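Local coordinates for protein Cwp19 (Clostridioides difficile, PDB 5OQ3) that probably acts as a bacterial cell-wall hydrolase, this chain being its TIM-barrel glycoside hydrolase domain, at residues N84-W88 with N141-K145; D103-I109 with N181-D185; I175-Q180 with S232-K237; V240-P246 with I284-Q290; N317-Y321 with E355-S359. All coordinates share one frame; numbering follows the deposited sequence.

Contact 1: N84-W88 with N141-K145; sequences NINPW and NHPAK
Two loops that follow barrel strands, the one after strand 68-74 carrying Pro87 and the one after strand 118-123 carrying His142 and Pro143, meet here at the N-cap of helix 143-146. Pro87 does most of the work from its side. Its CG lies 3.8 Å from CD2 of the His142 ring, while its CD meets Pro143 CD at 4.1 Å, the two rings reaching toward each other. The Pro143 ring also meets the opposite backbone, with CG 3.4 Å from Ile85 O, and crosses the Asn86 side chain at about a right angle. His142 is held by its own segment. With CG anti to the backbone N (chi1 -168°), the ring turns back over the helix start, and ND1 accepts Ala144 N in the ring plane at 3.0 Å, the N-cap bond. Asn86 spends its amide on helix 165-181, OD1 bonding to Tyr170 OH and ND2 to Ser174 OG, bonds that hold the amide where Pro143 CG passes it. A water lies between Ile85 O and Asn141 O, its bonds to both weak. No direct hydrogen bond spans the segments: the join is made by proline rings with little conformational freedom, set against a capping histidine whose ring rotation is already committed.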
# COMPACT_ATOMS: atom_id res chain seq x y z
N ASN A 84 6.56 20.95 1.19
CA ASN A 84 7.25 21.86 0.30
C ASN A 84 7.62 21.16 -1.04
O ASN A 84 8.39 21.68 -1.83
CB ASN A 84 8.53 22.40 0.99
CG ASN A 84 8.24 23.28 2.20
OD1 ASN A 84 7.23 23.99 2.25
ND2 ASN A 84 9.16 23.26 3.16
N ILE A 85 7.10 19.95 -1.26
CA ILE A 85 7.42 19.12 -2.44
C ILE A 85 6.15 18.77 -3.24
O ILE A 85 6.13 18.87 -4.47
CB ILE A 85 8.14 17.80 -2.02
CG1 ILE A 85 9.39 18.10 -1.17
CG2 ILE A 85 8.49 16.95 -3.24
CD1 ILE A 85 9.98 16.87 -0.51
N ASN A 86 5.10 18.30 -2.56
CA ASN A 86 3.94 17.72 -3.20
C ASN A 86 2.71 18.53 -2.87
O ASN A 86 2.62 19.13 -1.81
CB ASN A 86 3.78 16.25 -2.74
CG ASN A 86 4.87 15.38 -3.29
OD1 ASN A 86 4.91 15.14 -4.48
ND2 ASN A 86 5.79 14.94 -2.43
N PRO A 87 1.73 18.56 -3.80
CA PRO A 87 0.55 19.42 -3.64
C PRO A 87 -0.48 18.84 -2.70
O PRO A 87 -0.61 17.60 -2.60
CB PRO A 87 -0.06 19.43 -5.04
CG PRO A 87 0.36 18.10 -5.61
CD PRO A 87 1.77 17.91 -5.12
N TRP A 88 -1.30 19.70 -2.08
CA TRP A 88 -2.42 19.21 -1.26
C TRP A 88 -3.33 18.29 -2.06
O TRP A 88 -3.70 18.59 -3.20
CB TRP A 88 -3.27 20.36 -0.72
CG TRP A 88 -2.59 21.24 0.29
CD1 TRP A 88 -2.11 22.51 0.11
CD2 TRP A 88 -2.38 20.92 1.66
NE1 TRP A 88 -1.60 22.98 1.30
CE2 TRP A 88 -1.79 22.04 2.27
CE3 TRP A 88 -2.66 19.78 2.45
CZ2 TRP A 88 -1.43 22.05 3.64
CZ3 TRP A 88 -2.30 19.80 3.80
CH2 TRP A 88 -1.71 20.93 4.38
N ASN A 141 3.13 24.12 -9.58
CA ASN A 141 4.25 23.63 -8.77
C ASN A 141 4.31 22.10 -8.66
O ASN A 141 5.15 21.57 -7.95
CB ASN A 141 4.20 24.26 -7.38
CG ASN A 141 2.96 23.86 -6.57
OD1 ASN A 141 2.08 23.12 -7.05
ND2 ASN A 141 2.88 24.36 -5.32
N HIS A 142 3.43 21.39 -9.36
CA HIS A 142 3.37 19.93 -9.27
C HIS A 142 4.66 19.34 -9.83
O HIS A 142 5.10 19.77 -10.91
CB HIS A 142 2.17 19.46 -10.06
CG HIS A 142 1.81 18.03 -9.84
ND1 HIS A 142 2.64 16.98 -10.16
CD2 HIS A 142 0.68 17.47 -9.33
CE1 HIS A 142 2.04 15.84 -9.87
NE2 HIS A 142 0.85 16.11 -9.37
N PRO A 143 5.30 18.39 -9.11
CA PRO A 143 6.54 17.80 -9.65
C PRO A 143 6.47 17.28 -11.07
O PRO A 143 7.45 17.37 -11.79
CB PRO A 143 6.85 16.68 -8.66
CG PRO A 143 6.22 17.14 -7.37
CD PRO A 143 4.97 17.86 -7.76
N ALA A 144 5.33 16.71 -11.47
CA ALA A 144 5.20 16.18 -12.83
C ALA A 144 5.14 17.32 -13.89
O ALA A 144 5.56 17.14 -15.03
CB ALA A 144 3.96 15.31 -12.91
N LYS A 145 4.59 18.46 -13.49
CA LYS A 145 4.56 19.63 -14.36
C LYS A 145 5.95 20.27 -14.47
O LYS A 145 6.39 20.67 -15.56
CB LYS A 145 3.52 20.66 -13.86
CG LYS A 145 3.38 21.85 -14.78
CD LYS A 145 2.12 22.63 -14.44
CE LYS A 145 0.92 22.21 -15.29
NZ LYS A 145 0.98 22.80 -16.65
O HOH W 1 3.60 20.95 -5.05

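Contact 2: D103-I109 with N181-D185; sequences DPLPFLI and NYDID
Tyr182, in the turn that leads from helix 165-181 into barrel strand 186-189, lies across the first turn of helix 104-114, so the contact joins a helix of the (beta/alpha)8 barrel's outer shell to the turn before that strand. The polar part sits at the helix start. Asp103 is the N-cap: its OD1 accepts Leu105 N at 3.1 Å from above the carboxylate plane, while OD2 offers its syn lone pair to Tyr182 OH, the donor, at 2.7 Å. The phenol approaches Asp103 from the opposite direction; OD2 lies at the ring edge, near its plane, and the carboxylate is turned 85° against the ring. One carboxylate thus caps a helix and anchors a tyrosine at once, and Lys82 N adds a weak bond to OD2.

Apolar packing takes over further along the ring. Leu105 CD2 sits over the centre of one face in a CH-pi contact, 3.6 Å from the centroid, and Pro106 CD approaches CE1 obliquely at 3.7 Å. Ile109, one turn on, crosses the tyrosine at about a right angle, and a single methyl group, CD1, touches both Tyr182 CB and Ile184 CG2, the latter at 3.8 Å. Between Tyr182 and Ile184 the backbone makes an inverse gamma turn centred on Asp183. The carbonyl oxygen of that residue is buried with no hydrogen-bond partner and has Ile109 CG2 3.5 Å away.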
# COMPACT_ATOMS: atom_id res chain seq x y z
N ASP A 103 -3.60 21.29 8.61
CA ASP A 103 -2.79 20.14 8.21
C ASP A 103 -3.41 18.92 8.89
O ASP A 103 -3.36 18.81 10.10
CB ASP A 103 -1.36 20.35 8.67
CG ASP A 103 -0.43 19.17 8.31
OD1 ASP A 103 -0.89 18.18 7.73
OD2 ASP A 103 0.78 19.27 8.57
N PRO A 104 -4.01 17.99 8.13
CA PRO A 104 -4.66 16.85 8.79
C PRO A 104 -3.69 15.89 9.47
O PRO A 104 -4.07 15.26 10.46
CB PRO A 104 -5.38 16.10 7.67
CG PRO A 104 -5.31 17.00 6.49
CD PRO A 104 -4.21 17.97 6.69
N LEU A 105 -2.46 15.79 8.98
CA LEU A 105 -1.62 14.68 9.43
C LEU A 105 -1.28 14.65 10.94
O LEU A 105 -1.36 13.58 11.55
CB LEU A 105 -0.36 14.52 8.55
CG LEU A 105 0.51 13.33 8.82
CD1 LEU A 105 -0.29 12.03 8.73
CD2 LEU A 105 1.70 13.26 7.86
N PRO A 106 -0.94 15.82 11.55
CA PRO A 106 -0.70 15.81 13.01
C PRO A 106 -1.90 15.24 13.77
O PRO A 106 -1.72 14.53 14.77
CB PRO A 106 -0.44 17.28 13.33
CG PRO A 106 0.14 17.81 12.09
CD PRO A 106 -0.59 17.13 10.98
N PHE A 107 -3.11 15.63 13.36
CA PHE A 107 -4.32 15.13 13.99
C PHE A 107 -4.50 13.63 13.80
O PHE A 107 -4.77 12.88 14.76
CB PHE A 107 -5.52 15.86 13.43
CG PHE A 107 -6.81 15.54 14.12
CD1 PHE A 107 -7.18 16.25 15.28
CD2 PHE A 107 -7.67 14.58 13.62
CE1 PHE A 107 -8.39 15.97 15.93
CE2 PHE A 107 -8.88 14.31 14.26
CZ PHE A 107 -9.24 14.99 15.41
N LEU A 108 -4.23 13.19 12.58
CA LEU A 108 -4.38 11.75 12.28
C LEU A 108 -3.43 10.89 13.14
O LEU A 108 -3.82 9.88 13.65
CB LEU A 108 -4.18 11.45 10.82
CG LEU A 108 -5.02 12.23 9.81
CD1 LEU A 108 -4.66 11.86 8.36
CD2 LEU A 108 -6.49 11.98 10.04
N ILE A 109 -2.21 11.40 13.34
CA ILE A 109 -1.21 10.72 14.12
C ILE A 109 -1.47 10.81 15.63
O ILE A 109 -1.49 9.79 16.35
CB ILE A 109 0.18 11.27 13.79
CG1 ILE A 109 0.55 10.91 12.34
CG2 ILE A 109 1.22 10.67 14.73
CD1 ILE A 109 1.78 11.65 11.88
N ASN A 181 9.31 15.13 9.72
CA ASN A 181 8.43 16.16 10.26
C ASN A 181 7.24 15.63 11.05
O ASN A 181 6.55 16.44 11.67
CB ASN A 181 7.93 17.08 9.13
CG ASN A 181 9.02 17.93 8.54
OD1 ASN A 181 10.14 17.97 9.03
ND2 ASN A 181 8.70 18.61 7.42
N TYR A 182 6.99 14.32 11.05
CA TYR A 182 5.81 13.76 11.67
C TYR A 182 6.15 12.51 12.47
O TYR A 182 7.02 11.74 12.05
CB TYR A 182 4.74 13.43 10.62
CG TYR A 182 4.25 14.66 9.86
CD1 TYR A 182 3.26 15.48 10.39
CD2 TYR A 182 4.82 15.02 8.66
CE1 TYR A 182 2.85 16.62 9.70
CE2 TYR A 182 4.42 16.13 7.95
CZ TYR A 182 3.43 16.96 8.49
OH TYR A 182 3.02 18.07 7.77
N ASP A 183 5.40 12.25 13.51
CA ASP A 183 5.69 11.15 14.44
C ASP A 183 5.07 9.83 13.98
O ASP A 183 4.33 9.16 14.72
CB ASP A 183 5.18 11.54 15.84
CG ASP A 183 5.50 10.53 16.89
OD1 ASP A 183 6.57 9.89 16.76
OD2 ASP A 183 4.68 10.37 17.83
N ILE A 184 5.38 9.46 12.75
CA ILE A 184 4.92 8.20 12.24
C ILE A 184 5.62 7.02 12.85
O ILE A 184 6.78 7.09 13.23
CB ILE A 184 5.00 8.15 10.70
CG1 ILE A 184 6.45 8.29 10.19
CG2 ILE A 184 4.13 9.26 10.06
CD1 ILE A 184 6.58 8.00 8.70
N ASP A 185 4.96 5.86 12.84
CA ASP A 185 5.59 4.60 13.31
C ASP A 185 6.08 3.70 12.17
O ASP A 185 6.96 2.86 12.35
CB ASP A 185 4.57 3.82 14.14
CG ASP A 185 4.05 4.64 15.26
OD1 ASP A 185 4.85 4.99 16.15
OD2 ASP A 185 2.86 5.01 15.29

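Contact 3: I175-Q180 with S232-K237; sequences IAEVVQ and SIKSIK
Val179 sits between Ile233 and Ile236 where two outer helices of the TIM barrel, 165-181 and 214-236, run side by side in the same direction. Over these segments their axes come within 9.8 Å and cross at -24°.

The apolar packing centres on the two branches of Val179. CG1, anti to the backbone N (chi1 177°), presses on Ile236 CG2 at 3.9 Å, while CG2 points to Ile233 CG1 at 4.0 Å, its side chain crossing that isoleucine at about a right angle. One turn back, Ala176 offers only a methyl group, and its CB makes room for both Ser232 OG, 3.6 Å away, and the far end of Ile236, CD1. Ile175, Val179 and Ile233 also rest on Val187 of strand 186-189, so this layer continues inward to the barrel wall.

The polar link lies at the C-terminal ends. Lys237, near the C-terminal end of its helix, stretches an extended chain alongside Val179, its CD packing on CG1, and brings the ammonium to the end of helix 165-181, where the peptide dipole would probably suit a positive charge. NZ donates to Val179 O at 2.7 Å, nearly along the C=O axis at 167°. A water accepts a second bond from NZ, at 2.8 Å, and donates to Gln180 O.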
# COMPACT_ATOMS: atom_id res chain seq x y z
N ILE A 175 9.20 10.94 0.88
CA ILE A 175 9.00 10.18 2.10
C ILE A 175 9.81 10.72 3.27
O ILE A 175 9.30 10.81 4.40
CB ILE A 175 9.26 8.71 1.81
CG1 ILE A 175 8.16 8.27 0.84
CG2 ILE A 175 9.24 7.91 3.10
CD1 ILE A 175 8.54 7.03 0.12
N ALA A 176 11.05 11.12 2.98
CA ALA A 176 11.94 11.62 4.03
C ALA A 176 11.33 12.85 4.71
O ALA A 176 11.53 13.03 5.91
CB ALA A 176 13.29 11.93 3.49
N GLU A 177 10.64 13.69 3.94
CA GLU A 177 10.01 14.87 4.52
C GLU A 177 9.01 14.47 5.63
O GLU A 177 8.93 15.08 6.69
CB GLU A 177 9.27 15.68 3.43
CG GLU A 177 8.55 16.94 3.89
CD GLU A 177 7.82 17.65 2.75
OE1 GLU A 177 7.02 17.01 2.00
OE2 GLU A 177 8.01 18.85 2.62
N VAL A 178 8.23 13.44 5.33
CA VAL A 178 7.23 12.98 6.27
C VAL A 178 7.89 12.32 7.50
O VAL A 178 7.49 12.58 8.63
CB VAL A 178 6.25 12.03 5.60
CG1 VAL A 178 5.28 11.43 6.60
CG2 VAL A 178 5.50 12.73 4.50
N VAL A 179 8.93 11.52 7.26
CA VAL A 179 9.66 10.89 8.37
C VAL A 179 10.27 11.94 9.29
O VAL A 179 10.24 11.80 10.52
CB VAL A 179 10.76 9.95 7.82
CG1 VAL A 179 11.58 9.34 8.93
CG2 VAL A 179 10.16 8.86 6.95
N GLN A 180 10.85 12.99 8.70
CA GLN A 180 11.49 14.05 9.49
C GLN A 180 10.47 14.81 10.33
O GLN A 180 10.72 15.17 11.49
CB GLN A 180 12.19 15.04 8.55
CG GLN A 180 12.89 16.21 9.23
CD GLN A 180 13.48 17.18 8.22
OE1 GLN A 180 14.64 17.00 7.79
NE2 GLN A 180 12.71 18.27 7.87
N SER A 232 16.92 5.61 3.67
CA SER A 232 16.63 6.98 4.04
C SER A 232 15.93 7.02 5.40
O SER A 232 16.32 7.72 6.32
CB SER A 232 15.75 7.64 2.96
OG SER A 232 15.26 8.89 3.42
N ILE A 233 14.89 6.21 5.53
CA ILE A 233 14.14 6.11 6.78
C ILE A 233 15.08 5.80 7.93
O ILE A 233 15.09 6.53 8.96
CB ILE A 233 13.00 5.08 6.71
CG1 ILE A 233 11.99 5.49 5.69
CG2 ILE A 233 12.37 4.89 8.10
CD1 ILE A 233 11.04 4.36 5.31
N LYS A 234 15.94 4.78 7.74
CA LYS A 234 16.79 4.32 8.85
C LYS A 234 17.82 5.38 9.23
O LYS A 234 18.21 5.44 10.39
CB LYS A 234 17.46 3.00 8.48
CG LYS A 234 16.50 1.82 8.24
CD LYS A 234 15.48 1.48 9.32
CE LYS A 234 14.47 0.39 8.83
NZ LYS A 234 13.53 0.05 9.95
N SER A 235 18.25 6.20 8.27
CA SER A 235 19.25 7.22 8.57
C SER A 235 18.66 8.38 9.38
O SER A 235 19.40 9.19 9.95
CB SER A 235 19.80 7.79 7.25
OG SER A 235 18.88 8.63 6.61
N ILE A 236 17.33 8.48 9.45
CA ILE A 236 16.63 9.50 10.20
C ILE A 236 16.09 8.94 11.52
O ILE A 236 16.39 9.43 12.61
CB ILE A 236 15.50 10.14 9.35
CG1 ILE A 236 16.08 10.75 8.07
CG2 ILE A 236 14.76 11.19 10.14
CD1 ILE A 236 15.04 10.99 6.97
N LYS A 237 15.20 7.94 11.43
CA LYS A 237 14.58 7.30 12.57
C LYS A 237 14.74 5.79 12.42
O LYS A 237 13.90 5.15 11.81
CB LYS A 237 13.11 7.68 12.64
CG LYS A 237 12.86 9.13 13.06
CD LYS A 237 11.39 9.48 12.97
CE LYS A 237 11.09 10.92 13.37
NZ LYS A 237 9.65 11.21 13.12
O HOH W 2 9.35 13.94 13.76

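Contact 4: V240-P246 with I284-Q290; sequences VVFGVSP and IDYVVPQ
Gly243 and Tyr286 meet with almost nothing between them: with no side chain on the glycine, its CA sits 3.4 Å from the centroid of the Tyr286 ring, 2° off the ring normal, a CH-pi contact with one whole face. Tyr286 gets there because chi1 of 75° folds its CG between the backbone N and the carbonyl carbon, swinging the ring across the neighbouring strand. Val241 CG2 then closes on the ring edge at CE2, and the hydroxyl is bonded to His120 and His188 within the barrel. On the other face of the sheet Val244 CG2 packs on Ile284 CG2 at 3.6 Å, and Trp278 of helix 275-280 touches Val244 there. These are strands 241-244 and 286-287, the fifth and sixth of the parallel (beta/alpha)8 barrel, bridged at Gly243 with Tyr286 and at Val244 with Val287.

The more exposed places are Val241 and Asp285 at the start and Gln290 at the far end, each partly exposed. Asp285 reaches back to the backbone of the neighbouring strand: OD2 takes Phe242 N on its anti lone pair at 2.9 Å and also forms a salt bridge with Lys234. Phe242 O receives two donors, Asp285 N at 2.7 Å and the longer Tyr286 N. At the far end side-chain bonds join the backbone ones, Val288 N to Val244 O and Gln290 N to Pro246 O: Ser245 OG donates to Val288 O at 2.7 Å, in the carbonyl plane, and accepts Gln290 NE2 at 3.0 Å within the amide plane. That amide has a second partner in Asp191.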
# COMPACT_ATOMS: atom_id res chain seq x y z
N VAL A 240 11.59 3.41 12.90
CA VAL A 240 10.42 3.46 12.01
C VAL A 240 10.56 2.34 11.01
O VAL A 240 11.61 2.15 10.40
CB VAL A 240 10.37 4.82 11.28
CG1 VAL A 240 9.34 4.79 10.17
CG2 VAL A 240 10.00 5.89 12.30
N VAL A 241 9.47 1.58 10.87
CA VAL A 241 9.46 0.38 9.98
C VAL A 241 9.04 0.76 8.55
O VAL A 241 8.31 1.72 8.35
CB VAL A 241 8.59 -0.74 10.54
CG1 VAL A 241 9.12 -1.15 11.90
CG2 VAL A 241 7.11 -0.38 10.66
N PHE A 242 9.49 -0.04 7.61
CA PHE A 242 9.13 0.12 6.21
C PHE A 242 8.56 -1.20 5.69
O PHE A 242 9.20 -2.26 5.81
CB PHE A 242 10.38 0.50 5.41
CG PHE A 242 10.15 0.64 3.94
CD1 PHE A 242 9.13 1.43 3.44
CD2 PHE A 242 10.94 -0.02 3.03
CE1 PHE A 242 8.90 1.54 2.08
CE2 PHE A 242 10.74 0.12 1.68
CZ PHE A 242 9.72 0.88 1.19
N GLY A 243 7.39 -1.12 5.10
CA GLY A 243 6.78 -2.31 4.54
C GLY A 243 6.04 -2.06 3.26
O GLY A 243 5.69 -0.93 2.92
N VAL A 244 5.79 -3.18 2.56
CA VAL A 244 5.11 -3.13 1.28
C VAL A 244 4.07 -4.22 1.25
O VAL A 244 4.29 -5.34 1.72
CB VAL A 244 6.15 -3.34 0.10
CG1 VAL A 244 5.47 -3.32 -1.25
CG2 VAL A 244 7.25 -2.32 0.19
N SER A 245 2.95 -3.87 0.62
CA SER A 245 1.86 -4.79 0.39
C SER A 245 1.69 -5.06 -1.11
O SER A 245 1.01 -4.30 -1.81
CB SER A 245 0.56 -4.24 0.97
OG SER A 245 -0.54 -5.09 0.79
N PRO A 246 2.32 -6.13 -1.63
CA PRO A 246 2.18 -6.51 -3.03
C PRO A 246 0.95 -7.36 -3.25
O PRO A 246 0.29 -7.86 -2.31
CB PRO A 246 3.46 -7.28 -3.28
CG PRO A 246 3.61 -8.05 -2.00
CD PRO A 246 3.16 -7.09 -0.89
N ILE A 284 12.95 -4.58 2.82
CA ILE A 284 11.75 -4.17 3.54
C ILE A 284 11.83 -4.80 4.95
O ILE A 284 12.48 -5.83 5.13
CB ILE A 284 10.45 -4.62 2.80
CG1 ILE A 284 10.40 -6.14 2.56
CG2 ILE A 284 10.30 -3.84 1.48
CD1 ILE A 284 9.21 -6.61 1.78
N ASP A 285 11.13 -4.17 5.89
CA ASP A 285 10.98 -4.76 7.22
C ASP A 285 9.78 -5.70 7.35
O ASP A 285 9.79 -6.61 8.18
CB ASP A 285 10.83 -3.67 8.28
CG ASP A 285 12.03 -2.78 8.43
OD1 ASP A 285 13.13 -3.31 8.55
OD2 ASP A 285 11.85 -1.55 8.41
N TYR A 286 8.74 -5.45 6.55
CA TYR A 286 7.53 -6.27 6.56
C TYR A 286 6.93 -6.34 5.19
O TYR A 286 7.13 -5.46 4.37
CB TYR A 286 6.54 -5.77 7.63
CG TYR A 286 5.74 -4.51 7.40
CD1 TYR A 286 4.59 -4.54 6.61
CD2 TYR A 286 6.08 -3.31 7.99
CE1 TYR A 286 3.80 -3.42 6.46
CE2 TYR A 286 5.26 -2.19 7.86
CZ TYR A 286 4.12 -2.26 7.08
OH TYR A 286 3.28 -1.15 6.95
N VAL A 287 6.14 -7.39 4.97
CA VAL A 287 5.48 -7.62 3.69
C VAL A 287 4.06 -8.09 3.98
O VAL A 287 3.80 -8.84 4.94
CB VAL A 287 6.29 -8.68 2.87
CG1 VAL A 287 6.24 -10.08 3.52
CG2 VAL A 287 5.82 -8.71 1.43
N VAL A 288 3.14 -7.59 3.14
CA VAL A 288 1.70 -7.83 3.31
C VAL A 288 1.07 -8.33 2.02
O VAL A 288 0.38 -7.58 1.32
CB VAL A 288 0.95 -6.60 3.86
CG1 VAL A 288 -0.44 -6.99 4.28
CG2 VAL A 288 1.72 -5.92 4.97
N PRO A 289 1.30 -9.61 1.64
CA PRO A 289 0.67 -10.08 0.42
C PRO A 289 -0.85 -9.94 0.55
O PRO A 289 -1.45 -10.27 1.59
CB PRO A 289 1.11 -11.54 0.33
CG PRO A 289 1.54 -11.90 1.73
CD PRO A 289 2.02 -10.66 2.37
N GLN A 290 -1.48 -9.49 -0.56
CA GLN A 290 -2.93 -9.30 -0.58
C GLN A 290 -3.59 -10.60 -1.00
O GLN A 290 -3.68 -10.94 -2.19
CB GLN A 290 -3.24 -8.15 -1.56
CG GLN A 290 -2.68 -6.85 -1.04
CD GLN A 290 -2.89 -5.66 -1.98
OE1 GLN A 290 -3.64 -5.68 -2.94
NE2 GLN A 290 -2.21 -4.58 -1.67

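Contact 5: N317-Y321 with E355-S359; sequences NVDLY and EIKGS
Bends at chi2 (-64°) and chi4 (48°) curl the Lys357 side chain back across the strand pair, so that NZ comes to 3.6 Å from Asp319 OD1, a long salt bridge in which the two side chains cross at about a right angle. A water helps to span the gap, accepting from NZ at 2.7 Å and donating to Asp319 OD1. Leu320 turns its CG away from the backbone N, which carries CD2 onto Ile356 CG1 at 3.6 Å, on the side where Trp309 and Val313 of helix 302-313 also touch the leucine. A backbone hydrogen bond joins the strands: Lys357 N donates to Leu320 O at 2.7 Å in a nearly straight bond (171°). Strands 319-324 and 356-361, parallel and the last two of the TIM barrel, are joined through helix 343-350 as a beta-alpha-beta crossover. Lys357 is also backbone-bonded to Met27 of strand 27-32, the pairing that closes the barrel. Past the hydrogen bond, Tyr321 lays its CE1 against Lys357 CB at 3.7 Å, with Lys357 C at the ring edge. Gly358, whose backbone angles suit a residue without a side chain, sends its O toward Tyr321 CA, 3.3 Å away in a CA-H...O contact.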
# COMPACT_ATOMS: atom_id res chain seq x y z
N ASN A 317 14.42 -11.95 8.60
CA ASN A 317 13.89 -11.05 9.59
C ASN A 317 12.72 -10.22 9.08
O ASN A 317 12.27 -9.33 9.75
CB ASN A 317 14.98 -10.13 10.07
CG ASN A 317 16.01 -10.85 10.89
OD1 ASN A 317 15.69 -11.78 11.61
ND2 ASN A 317 17.25 -10.42 10.79
N VAL A 318 12.14 -10.60 7.92
CA VAL A 318 11.00 -9.87 7.35
C VAL A 318 9.70 -10.37 7.98
O VAL A 318 9.39 -11.56 7.96
CB VAL A 318 10.93 -10.01 5.81
CG1 VAL A 318 9.68 -9.30 5.25
CG2 VAL A 318 12.20 -9.51 5.21
N ASP A 319 8.96 -9.43 8.57
CA ASP A 319 7.67 -9.75 9.16
C ASP A 319 6.60 -9.92 8.10
O ASP A 319 6.42 -9.07 7.22
CB ASP A 319 7.27 -8.67 10.18
CG ASP A 319 8.20 -8.57 11.34
OD1 ASP A 319 8.74 -9.59 11.83
OD2 ASP A 319 8.38 -7.42 11.79
N LEU A 320 5.89 -11.03 8.22
CA LEU A 320 4.80 -11.36 7.31
C LEU A 320 3.44 -11.08 7.95
O LEU A 320 3.09 -11.68 8.99
CB LEU A 320 4.89 -12.83 6.90
CG LEU A 320 3.73 -13.40 6.08
CD1 LEU A 320 3.54 -12.68 4.74
CD2 LEU A 320 3.99 -14.90 5.86
N TYR A 321 2.65 -10.22 7.28
CA TYR A 321 1.25 -9.99 7.69
C TYR A 321 0.40 -10.37 6.50
O TYR A 321 0.79 -10.12 5.38
CB TYR A 321 1.01 -8.51 8.10
CG TYR A 321 2.02 -7.91 9.04
CD1 TYR A 321 2.39 -8.55 10.21
CD2 TYR A 321 2.61 -6.70 8.77
CE1 TYR A 321 3.31 -8.00 11.08
CE2 TYR A 321 3.52 -6.12 9.66
CZ TYR A 321 3.86 -6.78 10.78
OH TYR A 321 4.77 -6.20 11.62
N GLU A 355 5.41 -18.12 11.22
CA GLU A 355 5.99 -17.04 10.41
C GLU A 355 5.00 -15.91 10.18
O GLU A 355 5.40 -14.82 9.79
CB GLU A 355 6.45 -17.59 9.06
CG GLU A 355 7.52 -18.64 9.14
CD GLU A 355 6.98 -20.08 9.34
OE1 GLU A 355 5.72 -20.41 9.39
OE2 GLU A 355 7.88 -20.91 9.43
N ILE A 356 3.69 -16.16 10.35
CA ILE A 356 2.71 -15.11 10.18
C ILE A 356 2.57 -14.32 11.48
O ILE A 356 2.37 -14.91 12.53
CB ILE A 356 1.38 -15.64 9.66
CG1 ILE A 356 1.58 -16.21 8.26
CG2 ILE A 356 0.34 -14.54 9.66
CD1 ILE A 356 0.41 -16.96 7.69
N LYS A 357 2.73 -12.99 11.38
CA LYS A 357 2.81 -12.10 12.54
C LYS A 357 1.61 -11.20 12.72
O LYS A 357 1.58 -10.35 13.58
CB LYS A 357 4.10 -11.30 12.49
CG LYS A 357 5.38 -12.07 12.35
CD LYS A 357 5.64 -12.93 13.53
CE LYS A 357 6.93 -13.75 13.40
NZ LYS A 357 8.13 -12.99 12.96
N GLY A 358 0.58 -11.44 11.89
CA GLY A 358 -0.69 -10.75 11.99
C GLY A 358 -1.33 -10.47 10.66
O GLY A 358 -1.03 -11.21 9.71
N SER A 359 -2.21 -9.47 10.61
CA SER A 359 -3.10 -9.22 9.50
C SER A 359 -3.27 -7.71 9.29
O SER A 359 -3.15 -6.92 10.25
CB SER A 359 -4.49 -9.78 9.76
OG SER A 359 -4.53 -11.20 9.79
O HOH W 3 7.44 -13.09 9.89
O HOH W 4 8.66 -11.05 14.72

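In the fold
The five contacts show how a TIM barrel is assembled from repeated local joints. Contacts 4 and 5, with centres about 9 Å apart, share the wall: Val287 N bonds to Asp319 O at 2.8 Å, joining the sixth and seventh strands. Contact 3 lies in the helical shell, about 16 Å from contact 4 between centres, tied to it by the salt bridge of Lys234 NZ to Asp285 OD2 at 2.8 Å. Contact 2 meets contact 3 where Lys237 NZ comes 2.9 Å from Tyr182 O. Contact 1, about 35 Å between centres from contact 5, lies among loops on the C-terminal side of the strands, where TIM-barrel enzymes usually carry their active sites.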